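Local coordinates for 2-hydroxyhepta-2,4-diene-1, 7-dioateisomerase (Mycobacterium abscessus, PDB 3R6O), which binds magnesium and, as a member of the fumarylacetoacetate hydrolase family, probably isomerises 2-hydroxyhepta-2,4-diene-1,7-dioate, at residues I107-N112 against A262-T267. Sequence-based numbering, arbitrary orientation.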
loop_
_atom_site.group_PDB
_atom_site.type_symbol
_atom_site.label_atom_id
_atom_site.label_comp_id
_atom_site.label_asym_id
_atom_site.label_seq_id
_atom_site.Cartn_x
_atom_site.Cartn_y
_atom_site.Cartn_z
ATOM N N ILE A 107 -3.449 4.896 -3.917
ATOM C CA ILE A 107 -4.719 4.437 -4.446
ATOM C C ILE A 107 -4.851 4.957 -5.864
ATOM O O ILE A 107 -4.502 6.105 -6.137
ATOM C CB ILE A 107 -5.904 4.972 -3.624
ATOM C CG1 ILE A 107 -5.754 4.608 -2.148
ATOM C CG2 ILE A 107 -7.269 4.446 -4.213
ATOM C CD1 ILE A 107 -5.451 3.217 -1.890
ATOM N N ALA A 108 -5.324 4.119 -6.774
ATOM C CA ALA A 108 -5.597 4.536 -8.165
ATOM C C ALA A 108 -7.010 4.120 -8.559
ATOM O O ALA A 108 -7.437 2.963 -8.289
ATOM C CB ALA A 108 -4.565 3.891 -9.167
ATOM N N LEU A 109 -7.711 5.019 -9.246
ATOM C CA LEU A 109 -9.052 4.727 -9.718
ATOM C C LEU A 109 -9.058 4.312 -11.190
ATOM O O LEU A 109 -8.494 5.004 -12.050
ATOM C CB LEU A 109 -9.938 5.942 -9.492
ATOM C CG LEU A 109 -10.926 5.919 -8.364
ATOM C CD1 LEU A 109 -10.218 5.793 -6.979
ATOM C CD2 LEU A 109 -11.803 7.241 -8.541
ATOM N N GLY A 110 -9.688 3.174 -11.463
ATOM C CA GLY A 110 -10.064 2.787 -12.817
ATOM C C GLY A 110 -11.462 3.214 -13.175
ATOM O O GLY A 110 -12.325 3.317 -12.312
ATOM N N PHE A 111 -11.683 3.460 -14.472
ATOM C CA PHE A 111 -12.988 3.763 -15.002
ATOM C C PHE A 111 -13.645 4.988 -14.375
ATOM O O PHE A 111 -14.857 4.975 -14.119
ATOM C CB PHE A 111 -13.897 2.538 -14.848
ATOM C CG PHE A 111 -13.224 1.250 -15.274
ATOM C CD1 PHE A 111 -12.739 1.117 -16.563
ATOM C CD2 PHE A 111 -13.066 0.195 -14.374
ATOM C CE1 PHE A 111 -12.100 -0.055 -16.979
ATOM C CE2 PHE A 111 -12.446 -0.984 -14.763
ATOM C CZ PHE A 111 -11.954 -1.116 -16.066
ATOM N N ASN A 112 -12.877 6.052 -14.179
ATOM C CA ASN A 112 -13.457 7.282 -13.661
ATOM C C ASN A 112 -13.626 8.376 -14.721
ATOM O O ASN A 112 -13.894 9.529 -14.395
ATOM C CB ASN A 112 -12.699 7.798 -12.458
ATOM C CG ASN A 112 -13.519 8.841 -11.677
ATOM O OD1 ASN A 112 -14.745 8.730 -11.584
ATOM N ND2 ASN A 112 -12.846 9.857 -11.149
ATOM N N ALA A 262 -14.150 15.649 -4.896
ATOM C CA ALA A 262 -14.777 15.495 -3.595
ATOM C C ALA A 262 -15.402 14.108 -3.443
ATOM O O ALA A 262 -15.226 13.446 -2.432
ATOM C CB ALA A 262 -15.809 16.661 -3.342
ATOM N N GLU A 263 -16.075 13.645 -4.482
ATOM C CA GLU A 263 -16.715 12.338 -4.476
ATOM C C GLU A 263 -15.720 11.186 -4.485
ATOM O O GLU A 263 -16.007 10.121 -3.930
ATOM C CB GLU A 263 -17.632 12.204 -5.687
ATOM C CG GLU A 263 -18.814 13.089 -5.698
ATOM C CD GLU A 263 -19.541 13.032 -7.047
ATOM O OE1 GLU A 263 -19.028 13.587 -8.073
ATOM O OE2 GLU A 263 -20.633 12.417 -7.064
ATOM N N VAL A 264 -14.584 11.390 -5.144
ATOM C CA VAL A 264 -13.423 10.470 -5.070
ATOM C C VAL A 264 -12.976 10.271 -3.616
ATOM O O VAL A 264 -12.927 9.143 -3.126
ATOM C CB VAL A 264 -12.273 10.945 -5.972
ATOM C CG1 VAL A 264 -10.957 10.169 -5.701
ATOM C CG2 VAL A 264 -12.654 10.740 -7.466
ATOM N N VAL A 265 -12.755 11.377 -2.904
ATOM C CA VAL A 265 -12.316 11.301 -1.516
ATOM C C VAL A 265 -13.364 10.612 -0.628
ATOM O O VAL A 265 -13.021 9.761 0.218
ATOM C CB VAL A 265 -11.966 12.684 -0.968
ATOM C CG1 VAL A 265 -11.731 12.623 0.545
ATOM C CG2 VAL A 265 -10.738 13.250 -1.704
ATOM N N GLU A 266 -14.628 10.995 -0.826
ATOM C CA GLU A 266 -15.757 10.349 -0.185
ATOM C C GLU A 266 -15.828 8.850 -0.454
ATOM O O GLU A 266 -15.949 8.061 0.494
ATOM C CB GLU A 266 -17.065 11.008 -0.632
ATOM C CG GLU A 266 -18.321 10.431 -0.016
ATOM C CD GLU A 266 -19.582 11.079 -0.554
ATOM O OE1 GLU A 266 -19.693 11.262 -1.773
ATOM O OE2 GLU A 266 -20.427 11.467 0.254
ATOM N N THR A 267 -15.803 8.445 -1.727
ATOM C CA THR A 267 -15.956 7.029 -2.072
ATOM C C THR A 267 -14.752 6.203 -1.635
ATOM O O THR A 267 -14.925 5.099 -1.098
ATOM C CB THR A 267 -16.195 6.777 -3.606
ATOM O OG1 THR A 267 -17.339 7.490 -4.032
ATOM C CG2 THR A 267 -16.465 5.317 -3.876
#
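Leu109 and Val264 join a strand to a helix through a few apolar atoms. The methyl CD2 of Leu109 lies 3.8 Å from CG2 of Val264 and 4.2 Å from its CG1, so one leucine branch meets both prongs of the valine while the two side chains pass in opposite directions. The CA atoms of Leu109 and Val264 stay 8.6 Å apart, and the contact is made by side chains alone. On the helix, Val264 holds CG1 anti to its backbone N (chi1 169°), which sets CG2 beside that N, where it meets the loop after the strand.

There the same methyl receives a second, polar neighbour: ND2 of Asn112 sits 3.8 Å from CG2 of Val264, a van der Waals approach. The amide finds its hydrogen bonds elsewhere, OD1 with Leu259 N and ND2 with Thr282 O, so this buried group links the loop to the backbone just ahead of helix 261-269 and just beyond strand 279-281.

In the fold, strand 106-110 pairs in parallel with 279-281 inside a mixed sheet of this FAH-family protein, and the helix packs on that sheet, with Val264 also touching Ile280. Leu109 stands near the metal site, its side chain about 6 Å from the bound magnesium ion.

Within the helix, Glu263 O is gripped twice by Thr267, by its N at 2.8 Å and by OG1 at 3.0 Å, from opposite faces of the carbonyl plane. The carboxylates of Glu263 and Glu266 both form salt bridges with Arg174.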